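Local coordinates for protein ribonucleoside-diphosphate reductase, alpha chain (Actinobacillus ureae ATCC 25976, PDB 6DQX) that probably reduces ribonucleoside diphosphates to the 2'-deoxy forms, as the catalytic subunit of a class Id ribonucleotide reductase, at residues S294-Y299 / G349-H354; D301-T306 / K378-K383; L163-I168 / Q206-G211; T134-G139 / G179-Y184. All blocks are in the same frame, centred on the assembly; numbering follows the deposited sequence.

Interaction 1 of 4, residues S294-Y299 / G349-H354; sequences SMNLLY and GVLGWH
G349 meets M295 within the pairing of two parallel strands: M295 N donates to G349 O at 2.9 Å, from 37° above the carbonyl plane. V350 turns its side chain to the face that also carries M295, and there the end of L297 lies obliquely across it, with L297 CD2 3.8 Å from V350 CG1. L351 returns to the backbone pairing. L351 N donates to M295 O (3.0 Å), while L351 O receives L297 N at 2.8 Å in a nearly linear approach to the carbonyl. Its side chain bends back toward the other strand, chi1 45° placing CG between backbone N and carbonyl carbon, and L351 CD1 rests 3.7 Å from N296 OD1. That oxygen accepts L298 N, closing an Asx turn as the first strand ends, whereas N296 ND2 donates to G83 O. G352, with positive phi, is the N-cap residue of the next helix, and W353 follows with its CB 4.1 Å from L297 CD1. The buried pair is flanked by helix 367-395, whose I376 and L380 pack on L297 and V350, and by helix 308-327 against M295, while strand 85-87 also pairs with strand 288-296.

Interaction 2 of 4, residues D301-T306 / K378-K383; sequences DEWKDT and KTLQEK
A helix packed against the type I turn W303-T306 beside a short helix is the element at work: W303 and K304-T306 lean on one side of helix 367-395 through L380, T379 and K383. The apolar part is a single meeting of branch and ring. L380 CD2 lies 3.8 Å from W303 CZ3, with the two side chains crossing at about a right angle. The indole reaches this place because chi1 of 55° sets CG between the backbone N and the carbonyl carbon, and its NE1 is held by N296 O.

The polar part is carried by K383, whose chain is bent at chi3 and chi4 so that it curls over the turn. K383 CE passes 3.5 Å from K304 O, and K383 NZ ends on T306 O at 2.7 Å, tilted 25° from the carbonyl plane. The same ammonium group forms a salt bridge with E310, so one lysine joins the turn to the start of helix 308-327. The turn is itself braced. W303 O accepts both T306 N, at 2.9 Å, and T306 OG1, at 2.7 Å, the hydroxyl donating to a lone pair of W303 O, in the carbonyl plane. T379 CG2 adds a looser touch on K304 O. With its backbone bond from T306 N to W303 O, the segment W303-T306 is a type I beta turn, here docked on a helix by a lysine that donates to a main-chain carbonyl.

Interaction 3 of 4, residues L163-I168 / Q206-G211; sequences LFDTVI and QLMYYG
D165 reaches from helix 156-170 to the chain just before strand 209-213, and its side chain can be followed outward atom by atom. D165 CB lies beside M208 CG, at 4.2 Å. CG of the aspartate, anti to its own backbone N (chi1 -171°), carries the carboxylate across to the approaching loop. One oxygen does nearly all the work: D165 OD1 accepts L207 N at 2.9 Å through its syn lone pair, and M208 N at 3.0 Å nearly along the C-O direction. D165 OD1 also touches L207 CB, 3.4 Å away. D165 OD2 stays farther off, no nearer than 4.2 Å to Q206 N.

About one turn later, I168 supplies the apolar half. I168 CD1 is 4.0 Å from L207 CB and equally far from M208 CB, resting against the backbone between them. M208 then continues toward F181 and W195, and on another side of the helix T166 hydrogen-bonds its counterpart in the second subunit.

Two successive amide N-H groups converging on one carboxylate oxygen fix the course of the loop where it enters the strand. Both donors would stabilise negative charge on D165, probably favouring its ionised form although the residue is buried.

Interaction 4 of 4, residues T134-G139 / G179-Y184; sequences TSAYFG and GQFAGY
F181 is a bump of this parallel strand pair, its ring lodged among T134, A136 and F138. With CG anti to the backbone N (chi1 179°), the ring reaches over the partner strand, and each neighbour meets it at the rim near its plane: T134 OG1 is 3.2 Å from F181 CD1, and A136 CB is 3.7 Å from F181 CZ. F138 comes from the opposite direction, its CE1 3.8 Å from F181 CZ, so the two rings touch by their edges. G183, without a side chain, gives the hollow that F138 enters, G183 CA lying 3.7 Å from F138 CE1.

On the other face, S135 CB lies against A182 O, and Y137 CD1 lies 3.6 Å from Y184 O. The hydroxyls of these tyrosines bind elsewhere, Y137 to D186 and Y184 to N273; the Y137 side chain lies about 4 Å from a bound magnesium ion. Between the faces run alternating backbone bonds, from T134 N to Q180 O through to F138 N to Y184 O (2.9 Å). F164 of helix 156-170 meets both F181 and F138, packing on the face of F181 and A136. Two adjacent parallel strands joined through that helix form a beta-alpha-beta unit, here part of the ribonucleotide reductase barrel.

From the N terminus, the chain first builds interactions 3 and 4, whose segments alternate: strand 134-137, helix 156-170, strand 181-186, strand 209-213. Interaction 4 closes the loop from 134 to 184, and interaction 3 crosses it by returning from 206-211 to the helix; Y209 N and G211 N then bind F181 O and G183 O, adding a third parallel strand. Farther along, interactions 1 and 2 cross in the same manner. Residues 349-354 return to 294-299, and 378-383 to 301-306, with V350 CG1 packing on L380 CD1 between them. Interactions 3 and 4 lie on the opposite side of the chain's centre from interactions 1 and 2; interactions 1, 3 and 4 reach one mixed sheet.

Interaction 1 of 4, residues S294-Y299 / G349-H354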
loop_
_atom_site.group_PDB
_atom_site.type_symbol
_atom_site.label_atom_id
_atom_site.label_comp_id
_atom_site.label_asym_id
_atom_site.label_seq_id
_atom_site.Cartn_x
_atom_site.Cartn_y
_atom_site.Cartn_z
ATOM N N SER A 294 -11.320 30.554 -8.908
ATOM C CA SER A 294 -12.756 30.897 -8.831
ATOM C C SER A 294 -13.041 32.378 -9.001
ATOM O O SER A 294 -12.316 33.238 -8.481
ATOM C CB SER A 294 -13.343 30.435 -7.498
ATOM O OG SER A 294 -12.842 29.138 -7.126
ATOM N N MET A 295 -14.105 32.654 -9.737
ATOM C CA MET A 295 -14.597 34.020 -9.891
ATOM C C MET A 295 -15.512 34.403 -8.733
ATOM O O MET A 295 -16.379 33.647 -8.366
ATOM C CB MET A 295 -15.362 34.163 -11.201
ATOM C CG MET A 295 -14.510 34.033 -12.467
ATOM S SD MET A 295 -13.194 35.235 -12.670
ATOM C CE MET A 295 -14.075 36.787 -12.614
ATOM N N ASN A 296 -15.340 35.618 -8.208
ATOM C CA ASN A 296 -16.139 36.096 -7.097
ATOM C C ASN A 296 -17.392 36.735 -7.668
ATOM O O ASN A 296 -17.349 37.878 -8.150
ATOM C CB ASN A 296 -15.365 37.136 -6.293
ATOM C CG ASN A 296 -16.069 37.549 -5.029
ATOM O OD1 ASN A 296 -17.192 37.144 -4.765
ATOM N ND2 ASN A 296 -15.422 38.434 -4.254
ATOM N N LEU A 297 -18.497 36.015 -7.568
ATOM C CA LEU A 297 -19.777 36.500 -8.119
ATOM C C LEU A 297 -20.344 37.717 -7.399
ATOM O O LEU A 297 -21.210 38.413 -7.962
ATOM C CB LEU A 297 -20.806 35.395 -8.116
ATOM C CG LEU A 297 -20.428 34.123 -8.877
ATOM C CD1 LEU A 297 -21.599 33.173 -8.926
ATOM C CD2 LEU A 297 -19.896 34.373 -10.281
ATOM N N LEU A 298 -19.871 38.019 -6.182
ATOM C CA LEU A 298 -20.286 39.264 -5.518
ATOM C C LEU A 298 -20.095 40.467 -6.437
ATOM O O LEU A 298 -20.900 41.423 -6.415
ATOM C CB LEU A 298 -19.501 39.475 -4.221
ATOM C CG LEU A 298 -19.743 40.784 -3.446
ATOM C CD1 LEU A 298 -21.217 40.927 -3.126
ATOM C CD2 LEU A 298 -18.924 40.786 -2.162
ATOM N N TYR A 299 -19.035 40.437 -7.240
ATOM C CA TYR A 299 -18.706 41.534 -8.127
ATOM C C TYR A 299 -19.062 41.303 -9.583
ATOM O O TYR A 299 -18.501 41.951 -10.463
ATOM C CB TYR A 299 -17.210 41.871 -7.953
ATOM C CG TYR A 299 -16.860 42.270 -6.539
ATOM C CD1 TYR A 299 -17.536 43.314 -5.897
ATOM C CD2 TYR A 299 -15.861 41.596 -5.820
ATOM C CE1 TYR A 299 -17.230 43.675 -4.596
ATOM C CE2 TYR A 299 -15.557 41.950 -4.508
ATOM C CZ TYR A 299 -16.228 42.994 -3.905
ATOM O OH TYR A 299 -15.920 43.356 -2.612
ATOM N N GLY A 349 -14.125 27.875 -11.404
ATOM C CA GLY A 349 -15.329 27.835 -10.581
ATOM C C GLY A 349 -15.793 29.204 -10.154
ATOM O O GLY A 349 -15.383 30.224 -10.721
ATOM N N VAL A 350 -16.618 29.229 -9.097
ATOM C CA VAL A 350 -17.191 30.458 -8.568
ATOM C C VAL A 350 -17.321 30.400 -7.069
ATOM O O VAL A 350 -17.284 29.316 -6.480
ATOM C CB VAL A 350 -18.642 30.725 -9.119
ATOM C CG1 VAL A 350 -18.597 30.790 -10.642
ATOM C CG2 VAL A 350 -19.633 29.667 -8.650
ATOM N N LEU A 351 -17.418 31.573 -6.465
ATOM C CA LEU A 351 -17.912 31.703 -5.086
ATOM C C LEU A 351 -18.700 32.995 -4.957
ATOM O O LEU A 351 -18.764 33.783 -5.899
ATOM C CB LEU A 351 -16.754 31.632 -4.079
ATOM C CG LEU A 351 -15.495 32.435 -4.372
ATOM C CD1 LEU A 351 -15.650 33.898 -4.051
ATOM C CD2 LEU A 351 -14.314 31.854 -3.578
ATOM N N GLY A 352 -19.382 33.163 -3.830
ATOM C CA GLY A 352 -20.106 34.391 -3.565
ATOM C C GLY A 352 -21.445 34.490 -4.263
ATOM O O GLY A 352 -21.948 35.599 -4.432
ATOM N N TRP A 353 -22.023 33.367 -4.698
ATOM C CA TRP A 353 -23.370 33.384 -5.308
ATOM C C TRP A 353 -24.424 33.977 -4.367
ATOM O O TRP A 353 -25.148 34.912 -4.734
ATOM C CB TRP A 353 -23.771 31.960 -5.680
ATOM C CG TRP A 353 -25.184 31.707 -6.161
ATOM C CD1 TRP A 353 -26.017 30.710 -5.724
ATOM C CD2 TRP A 353 -25.918 32.422 -7.174
ATOM N NE1 TRP A 353 -27.222 30.753 -6.405
ATOM C CE2 TRP A 353 -27.179 31.787 -7.306
ATOM C CE3 TRP A 353 -25.622 33.510 -7.999
ATOM C CZ2 TRP A 353 -28.170 32.242 -8.213
ATOM C CZ3 TRP A 353 -26.633 33.972 -8.892
ATOM C CH2 TRP A 353 -27.866 33.321 -8.990
ATOM N N HIS A 354 -24.518 33.442 -3.147
ATOM C CA HIS A 354 -25.514 33.951 -2.210
ATOM C C HIS A 354 -25.215 35.409 -1.839
ATOM O O HIS A 354 -26.139 36.244 -1.764
ATOM C CB HIS A 354 -25.611 33.073 -0.975
ATOM C CG HIS A 354 -26.873 33.252 -0.209
ATOM N ND1 HIS A 354 -27.066 32.693 1.036
ATOM C CD2 HIS A 354 -28.028 33.903 -0.513
ATOM C CE1 HIS A 354 -28.279 32.989 1.466
ATOM N NE2 HIS A 354 -28.882 33.727 0.549
#

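Interaction 2 of 4, residues D301-T306 / K378-K383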
loop_
_atom_site.group_PDB
_atom_site.type_symbol
_atom_site.label_atom_id
_atom_site.label_comp_id
_atom_site.label_asym_id
_atom_site.label_seq_id
_atom_site.Cartn_x
_atom_site.Cartn_y
_atom_site.Cartn_z
ATOM N N ASP A 301 -21.447 42.237 -11.496
ATOM C CA ASP A 301 -21.846 43.451 -12.232
ATOM C C ASP A 301 -20.673 44.398 -12.509
ATOM O O ASP A 301 -20.767 45.236 -13.419
ATOM C CB ASP A 301 -23.025 44.125 -11.537
ATOM C CG ASP A 301 -24.299 43.336 -11.727
ATOM O OD1 ASP A 301 -24.500 42.904 -12.868
ATOM O OD2 ASP A 301 -25.079 43.126 -10.772
ATOM N N GLU A 302 -19.575 44.257 -11.747
ATOM C CA GLU A 302 -18.318 44.910 -12.067
ATOM C C GLU A 302 -17.524 44.248 -13.169
ATOM O O GLU A 302 -17.011 44.952 -14.036
ATOM C CB GLU A 302 -17.394 45.055 -10.847
ATOM C CG GLU A 302 -17.985 45.872 -9.724
ATOM C CD GLU A 302 -17.027 46.109 -8.568
ATOM O OE1 GLU A 302 -15.798 45.945 -8.730
ATOM O OE2 GLU A 302 -17.521 46.495 -7.483
ATOM N N TRP A 303 -17.345 42.923 -13.122
ATOM C CA TRP A 303 -16.425 42.263 -14.066
ATOM C C TRP A 303 -17.064 41.592 -15.277
ATOM O O TRP A 303 -16.327 41.186 -16.166
ATOM C CB TRP A 303 -15.447 41.275 -13.364
ATOM C CG TRP A 303 -16.084 40.207 -12.528
ATOM C CD1 TRP A 303 -16.128 40.171 -11.178
ATOM C CD2 TRP A 303 -16.739 39.001 -12.979
ATOM N NE1 TRP A 303 -16.779 39.047 -10.747
ATOM C CE2 TRP A 303 -17.167 38.311 -11.832
ATOM C CE3 TRP A 303 -17.001 38.444 -14.236
ATOM C CZ2 TRP A 303 -17.836 37.087 -11.895
ATOM C CZ3 TRP A 303 -17.651 37.219 -14.299
ATOM C CH2 TRP A 303 -18.077 36.567 -13.130
ATOM N N LYS A 304 -18.397 41.565 -15.370
ATOM C CA LYS A 304 -19.081 40.813 -16.452
ATOM C C LYS A 304 -18.654 41.219 -17.880
ATOM O O LYS A 304 -18.646 40.371 -18.772
ATOM C CB LYS A 304 -20.598 40.877 -16.319
ATOM C CG LYS A 304 -21.146 42.300 -16.358
ATOM C CD LYS A 304 -22.638 42.377 -16.115
ATOM C CE LYS A 304 -23.087 43.831 -16.129
ATOM N NZ LYS A 304 -24.401 43.970 -15.451
ATOM N N ASP A 305 -18.308 42.490 -18.087
ATOM C CA ASP A 305 -17.847 42.977 -19.412
ATOM C C ASP A 305 -16.362 43.358 -19.406
ATOM O O ASP A 305 -15.924 44.220 -20.175
ATOM C CB ASP A 305 -18.724 44.162 -19.880
ATOM C CG ASP A 305 -20.192 43.788 -20.023
ATOM O OD1 ASP A 305 -20.514 42.763 -20.679
ATOM O OD2 ASP A 305 -21.051 44.524 -19.502
ATOM N N THR A 306 -15.584 42.729 -18.522
ATOM C CA THR A 306 -14.146 42.861 -18.504
ATOM C C THR A 306 -13.551 41.569 -19.008
ATOM O O THR A 306 -14.270 40.584 -19.238
ATOM C CB THR A 306 -13.590 43.141 -17.083
ATOM O OG1 THR A 306 -13.711 41.978 -16.256
ATOM C CG2 THR A 306 -14.316 44.332 -16.418
ATOM N N LYS A 378 -24.157 31.544 -18.119
ATOM C CA LYS A 378 -24.046 31.718 -19.556
ATOM C C LYS A 378 -22.851 32.590 -19.926
ATOM O O LYS A 378 -22.109 32.296 -20.893
ATOM C CB LYS A 378 -25.362 32.281 -20.145
ATOM C CG LYS A 378 -25.357 32.386 -21.682
ATOM C CD LYS A 378 -26.741 32.820 -22.196
ATOM C CE LYS A 378 -26.830 32.716 -23.713
ATOM N NZ LYS A 378 -26.201 33.891 -24.375
ATOM N N THR A 379 -22.688 33.687 -19.201
ATOM C CA THR A 379 -21.586 34.621 -19.432
ATOM C C THR A 379 -20.243 33.927 -19.217
ATOM O O THR A 379 -19.318 34.043 -20.030
ATOM C CB THR A 379 -21.688 35.836 -18.504
ATOM O OG1 THR A 379 -22.950 36.513 -18.720
ATOM C CG2 THR A 379 -20.574 36.809 -18.734
ATOM N N LEU A 380 -20.156 33.209 -18.113
ATOM C CA LEU A 380 -18.905 32.449 -17.832
ATOM C C LEU A 380 -18.579 31.378 -18.867
ATOM O O LEU A 380 -17.426 31.256 -19.288
ATOM C CB LEU A 380 -18.952 31.880 -16.424
ATOM C CG LEU A 380 -18.692 32.941 -15.346
ATOM C CD1 LEU A 380 -18.943 32.323 -13.974
ATOM C CD2 LEU A 380 -17.313 33.564 -15.455
ATOM N N GLN A 381 -19.592 30.645 -19.335
ATOM C CA GLN A 381 -19.371 29.620 -20.358
ATOM C C GLN A 381 -18.778 30.253 -21.626
ATOM O O GLN A 381 -17.825 29.736 -22.215
ATOM C CB GLN A 381 -20.659 28.890 -20.694
ATOM C CG GLN A 381 -20.504 27.794 -21.741
ATOM C CD GLN A 381 -21.801 27.295 -22.340
ATOM O OE1 GLN A 381 -22.668 28.093 -22.758
ATOM N NE2 GLN A 381 -21.919 25.965 -22.463
ATOM N N GLU A 382 -19.346 31.396 -22.020
ATOM C CA GLU A 382 -18.924 32.043 -23.264
ATOM C C GLU A 382 -17.514 32.581 -23.177
ATOM O O GLU A 382 -16.708 32.404 -24.106
ATOM C CB GLU A 382 -19.909 33.172 -23.626
ATOM C CG GLU A 382 -21.259 32.633 -24.073
ATOM C CD GLU A 382 -22.353 33.694 -24.213
ATOM O OE1 GLU A 382 -22.109 34.868 -23.874
ATOM O OE2 GLU A 382 -23.488 33.342 -24.638
ATOM N N LYS A 383 -17.220 33.245 -22.066
ATOM C CA LYS A 383 -15.939 33.917 -21.886
ATOM C C LYS A 383 -14.788 32.939 -21.697
ATOM O O LYS A 383 -13.719 33.105 -22.312
ATOM C CB LYS A 383 -16.029 34.941 -20.757
ATOM C CG LYS A 383 -16.890 36.125 -21.179
ATOM C CD LYS A 383 -17.262 37.049 -20.048
ATOM C CE LYS A 383 -16.202 38.059 -19.684
ATOM N NZ LYS A 383 -15.735 38.920 -20.828
#

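Interaction 3 of 4, residues L163-I168 / Q206-G211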
loop_
_atom_site.group_PDB
_atom_site.type_symbol
_atom_site.label_atom_id
_atom_site.label_comp_id
_atom_site.label_asym_id
_atom_site.label_seq_id
_atom_site.Cartn_x
_atom_site.Cartn_y
_atom_site.Cartn_z
ATOM N N LEU A 163 -6.386 -1.219 1.315
ATOM C CA LEU A 163 -5.068 -0.744 0.983
ATOM C C LEU A 163 -5.010 0.781 0.888
ATOM O O LEU A 163 -4.098 1.430 1.381
ATOM C CB LEU A 163 -4.670 -1.377 -0.342
ATOM C CG LEU A 163 -3.271 -1.306 -0.889
ATOM C CD1 LEU A 163 -2.212 -1.508 0.186
ATOM C CD2 LEU A 163 -3.175 -2.361 -1.989
ATOM N N PHE A 164 -6.031 1.367 0.273
ATOM C CA PHE A 164 -6.035 2.819 0.082
ATOM C C PHE A 164 -6.332 3.555 1.377
ATOM O O PHE A 164 -5.737 4.592 1.654
ATOM C CB PHE A 164 -6.998 3.164 -1.048
ATOM C CG PHE A 164 -6.539 2.624 -2.364
ATOM C CD1 PHE A 164 -5.607 3.335 -3.112
ATOM C CD2 PHE A 164 -6.943 1.372 -2.809
ATOM C CE1 PHE A 164 -5.124 2.822 -4.309
ATOM C CE2 PHE A 164 -6.463 0.849 -4.004
ATOM C CZ PHE A 164 -5.550 1.582 -4.759
ATOM N N ASP A 165 -7.233 2.994 2.172
ATOM C CA ASP A 165 -7.523 3.508 3.504
ATOM C C ASP A 165 -6.257 3.535 4.379
ATOM O O ASP A 165 -5.992 4.511 5.078
ATOM C CB ASP A 165 -8.632 2.665 4.132
ATOM C CG ASP A 165 -9.151 3.248 5.431
ATOM O OD1 ASP A 165 -10.043 4.138 5.423
ATOM O OD2 ASP A 165 -8.666 2.795 6.467
ATOM N N THR A 166 -5.440 2.480 4.305
ATOM C CA THR A 166 -4.161 2.479 5.021
ATOM C C THR A 166 -3.158 3.467 4.469
ATOM O O THR A 166 -2.471 4.138 5.245
ATOM C CB THR A 166 -3.531 1.058 5.041
ATOM O OG1 THR A 166 -4.416 0.185 5.737
ATOM C CG2 THR A 166 -2.222 1.056 5.760
ATOM N N VAL A 167 -3.070 3.583 3.147
ATOM C CA VAL A 167 -2.123 4.526 2.558
ATOM C C VAL A 167 -2.359 5.930 3.125
ATOM O O VAL A 167 -1.405 6.596 3.543
ATOM C CB VAL A 167 -2.185 4.561 1.019
ATOM C CG1 VAL A 167 -1.429 5.770 0.477
ATOM C CG2 VAL A 167 -1.623 3.298 0.411
ATOM N N ILE A 168 -3.620 6.370 3.151
ATOM C CA ILE A 168 -3.921 7.727 3.658
ATOM C C ILE A 168 -3.806 7.840 5.188
ATOM O O ILE A 168 -3.497 8.914 5.701
ATOM C CB ILE A 168 -5.266 8.292 3.142
ATOM C CG1 ILE A 168 -6.464 7.611 3.812
ATOM C CG2 ILE A 168 -5.326 8.189 1.629
ATOM C CD1 ILE A 168 -7.804 8.135 3.355
ATOM N N GLN A 206 -12.568 3.445 7.826
ATOM C CA GLN A 206 -12.989 4.609 8.626
ATOM C C GLN A 206 -12.487 5.956 8.084
ATOM O O GLN A 206 -13.045 6.973 8.454
ATOM C CB GLN A 206 -12.493 4.461 10.064
ATOM C CG GLN A 206 -13.055 3.269 10.830
ATOM C CD GLN A 206 -14.556 3.325 10.999
ATOM O OE1 GLN A 206 -15.143 4.397 11.140
ATOM N NE2 GLN A 206 -15.192 2.165 10.952
ATOM N N LEU A 207 -11.455 5.977 7.230
ATOM C CA LEU A 207 -10.785 7.240 6.863
ATOM C C LEU A 207 -11.181 7.715 5.472
ATOM O O LEU A 207 -11.436 8.898 5.278
ATOM C CB LEU A 207 -9.257 7.115 6.951
ATOM C CG LEU A 207 -8.683 6.604 8.289
ATOM C CD1 LEU A 207 -7.178 6.848 8.366
ATOM C CD2 LEU A 207 -9.368 7.225 9.496
ATOM N N MET A 208 -11.198 6.802 4.507
ATOM C CA MET A 208 -11.502 7.168 3.134
ATOM C C MET A 208 -12.993 7.402 2.978
ATOM O O MET A 208 -13.829 6.841 3.726
ATOM C CB MET A 208 -11.000 6.132 2.135
ATOM C CG MET A 208 -11.651 4.777 2.190
ATOM S SD MET A 208 -11.107 3.729 0.836
ATOM C CE MET A 208 -12.403 3.974 -0.358
ATOM N N TYR A 209 -13.321 8.273 2.031
ATOM C CA TYR A 209 -14.715 8.480 1.636
ATOM C C TYR A 209 -15.063 7.593 0.453
ATOM O O TYR A 209 -14.188 6.950 -0.148
ATOM C CB TYR A 209 -14.935 9.947 1.259
ATOM C CG TYR A 209 -14.580 10.892 2.363
ATOM C CD1 TYR A 209 -15.312 10.899 3.556
ATOM C CD2 TYR A 209 -13.508 11.777 2.232
ATOM C CE1 TYR A 209 -14.984 11.763 4.592
ATOM C CE2 TYR A 209 -13.167 12.654 3.263
ATOM C CZ TYR A 209 -13.909 12.641 4.437
ATOM O OH TYR A 209 -13.565 13.499 5.458
ATOM N N TYR A 210 -16.344 7.530 0.117
ATOM C CA TYR A 210 -16.775 6.844 -1.078
ATOM C C TYR A 210 -18.006 7.442 -1.718
ATOM O O TYR A 210 -18.782 8.155 -1.082
ATOM C CB TYR A 210 -16.973 5.321 -0.887
ATOM C CG TYR A 210 -18.221 4.892 -0.107
ATOM C CD1 TYR A 210 -18.409 5.276 1.211
ATOM C CD2 TYR A 210 -19.197 4.130 -0.710
ATOM C CE1 TYR A 210 -19.552 4.903 1.917
ATOM C CE2 TYR A 210 -20.334 3.743 -0.030
ATOM C CZ TYR A 210 -20.493 4.122 1.283
ATOM O OH TYR A 210 -21.631 3.736 1.903
ATOM N N GLY A 211 -18.125 7.123 -3.002
ATOM C CA GLY A 211 -19.247 7.461 -3.829
ATOM C C GLY A 211 -19.780 6.244 -4.531
ATOM O O GLY A 211 -19.046 5.275 -4.797
#

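Interaction 4 of 4, residues T134-G139 / G179-Y184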
loop_
_atom_site.group_PDB
_atom_site.type_symbol
_atom_site.label_atom_id
_atom_site.label_comp_id
_atom_site.label_asym_id
_atom_site.label_seq_id
_atom_site.Cartn_x
_atom_site.Cartn_y
_atom_site.Cartn_z
ATOM N N THR A 134 -7.131 12.822 -3.594
ATOM C CA THR A 134 -7.091 11.753 -4.573
ATOM C C THR A 134 -8.374 10.966 -4.604
ATOM O O THR A 134 -9.173 10.957 -3.659
ATOM C CB THR A 134 -5.921 10.762 -4.316
ATOM O OG1 THR A 134 -6.041 10.260 -2.993
ATOM C CG2 THR A 134 -4.611 11.443 -4.456
ATOM N N SER A 135 -8.564 10.266 -5.697
ATOM C CA SER A 135 -9.744 9.444 -5.846
ATOM C C SER A 135 -9.473 8.337 -6.831
ATOM O O SER A 135 -8.567 8.442 -7.689
ATOM C CB SER A 135 -10.938 10.309 -6.337
ATOM O OG SER A 135 -10.619 10.876 -7.600
ATOM N N ALA A 136 -10.302 7.309 -6.777
ATOM C CA ALA A 136 -10.195 6.223 -7.726
ATOM C C ALA A 136 -11.465 5.448 -7.979
ATOM O O ALA A 136 -12.373 5.354 -7.119
ATOM C CB ALA A 136 -9.047 5.267 -7.307
ATOM N N TYR A 137 -11.530 4.867 -9.161
ATOM C CA TYR A 137 -12.661 4.028 -9.562
ATOM C C TYR A 137 -12.334 2.544 -9.353
ATOM O O TYR A 137 -11.385 2.044 -9.947
ATOM C CB TYR A 137 -13.011 4.257 -11.021
ATOM C CG TYR A 137 -14.137 3.398 -11.548
ATOM C CD1 TYR A 137 -15.432 3.504 -11.026
ATOM C CD2 TYR A 137 -13.923 2.479 -12.554
ATOM C CE1 TYR A 137 -16.477 2.719 -11.524
ATOM C CE2 TYR A 137 -14.955 1.670 -13.048
ATOM C CZ TYR A 137 -16.231 1.805 -12.523
ATOM O OH TYR A 137 -17.271 1.040 -13.008
ATOM N N PHE A 138 -13.192 1.876 -8.583
ATOM C CA PHE A 138 -13.046 0.446 -8.180
ATOM C C PHE A 138 -13.946 -0.510 -8.942
ATOM O O PHE A 138 -13.835 -1.744 -8.781
ATOM C CB PHE A 138 -13.329 0.311 -6.676
ATOM C CG PHE A 138 -12.245 0.844 -5.808
ATOM C CD1 PHE A 138 -12.062 2.208 -5.652
ATOM C CD2 PHE A 138 -11.383 -0.019 -5.124
ATOM C CE1 PHE A 138 -11.074 2.721 -4.850
ATOM C CE2 PHE A 138 -10.401 0.498 -4.322
ATOM C CZ PHE A 138 -10.224 1.862 -4.175
ATOM N N GLY A 139 -14.840 0.017 -9.778
ATOM C CA GLY A 139 -15.915 -0.782 -10.342
ATOM C C GLY A 139 -15.576 -1.841 -11.373
ATOM O O GLY A 139 -16.420 -2.685 -11.692
ATOM N N GLY A 179 -3.897 11.704 4.615
ATOM C CA GLY A 179 -4.418 12.027 3.284
ATOM C C GLY A 179 -5.940 12.000 3.212
ATOM O O GLY A 179 -6.619 11.590 4.164
ATOM N N GLN A 180 -6.463 12.436 2.067
ATOM C CA GLN A 180 -7.882 12.331 1.746
ATOM C C GLN A 180 -8.102 11.619 0.406
ATOM O O GLN A 180 -7.532 11.992 -0.633
ATOM C CB GLN A 180 -8.523 13.701 1.728
ATOM C CG GLN A 180 -8.940 14.189 3.109
ATOM C CD GLN A 180 -9.581 15.549 3.051
ATOM O OE1 GLN A 180 -9.023 16.484 2.474
ATOM N NE2 GLN A 180 -10.755 15.675 3.647
ATOM N N PHE A 181 -8.962 10.615 0.442
ATOM C CA PHE A 181 -9.207 9.736 -0.680
ATOM C C PHE A 181 -10.674 9.365 -0.770
ATOM O O PHE A 181 -11.341 9.127 0.262
ATOM C CB PHE A 181 -8.340 8.467 -0.525
ATOM C CG PHE A 181 -8.518 7.469 -1.627
ATOM C CD1 PHE A 181 -7.856 7.620 -2.844
ATOM C CD2 PHE A 181 -9.291 6.358 -1.444
ATOM C CE1 PHE A 181 -7.999 6.683 -3.854
ATOM C CE2 PHE A 181 -9.463 5.429 -2.443
ATOM C CZ PHE A 181 -8.812 5.590 -3.660
ATOM N N ALA A 182 -11.187 9.301 -1.986
ATOM C CA ALA A 182 -12.526 8.814 -2.247
ATOM C C ALA A 182 -12.519 7.719 -3.269
ATOM O O ALA A 182 -11.961 7.871 -4.373
ATOM C CB ALA A 182 -13.444 9.941 -2.729
ATOM N N GLY A 183 -13.140 6.603 -2.919
ATOM C CA GLY A 183 -13.303 5.489 -3.850
ATOM C C GLY A 183 -14.703 5.465 -4.419
ATOM O O GLY A 183 -15.654 5.713 -3.691
ATOM N N TYR A 184 -14.834 5.150 -5.699
ATOM C CA TYR A 184 -16.140 5.021 -6.361
ATOM C C TYR A 184 -16.444 3.586 -6.807
ATOM O O TYR A 184 -15.608 2.937 -7.439
ATOM C CB TYR A 184 -16.198 5.953 -7.562
ATOM C CG TYR A 184 -16.341 7.418 -7.186
ATOM C CD1 TYR A 184 -15.253 8.163 -6.756
ATOM C CD2 TYR A 184 -17.567 8.054 -7.288
ATOM C CE1 TYR A 184 -15.387 9.506 -6.428
ATOM C CE2 TYR A 184 -17.712 9.394 -6.970
ATOM C CZ TYR A 184 -16.628 10.110 -6.555
ATOM O OH TYR A 184 -16.768 11.430 -6.251
#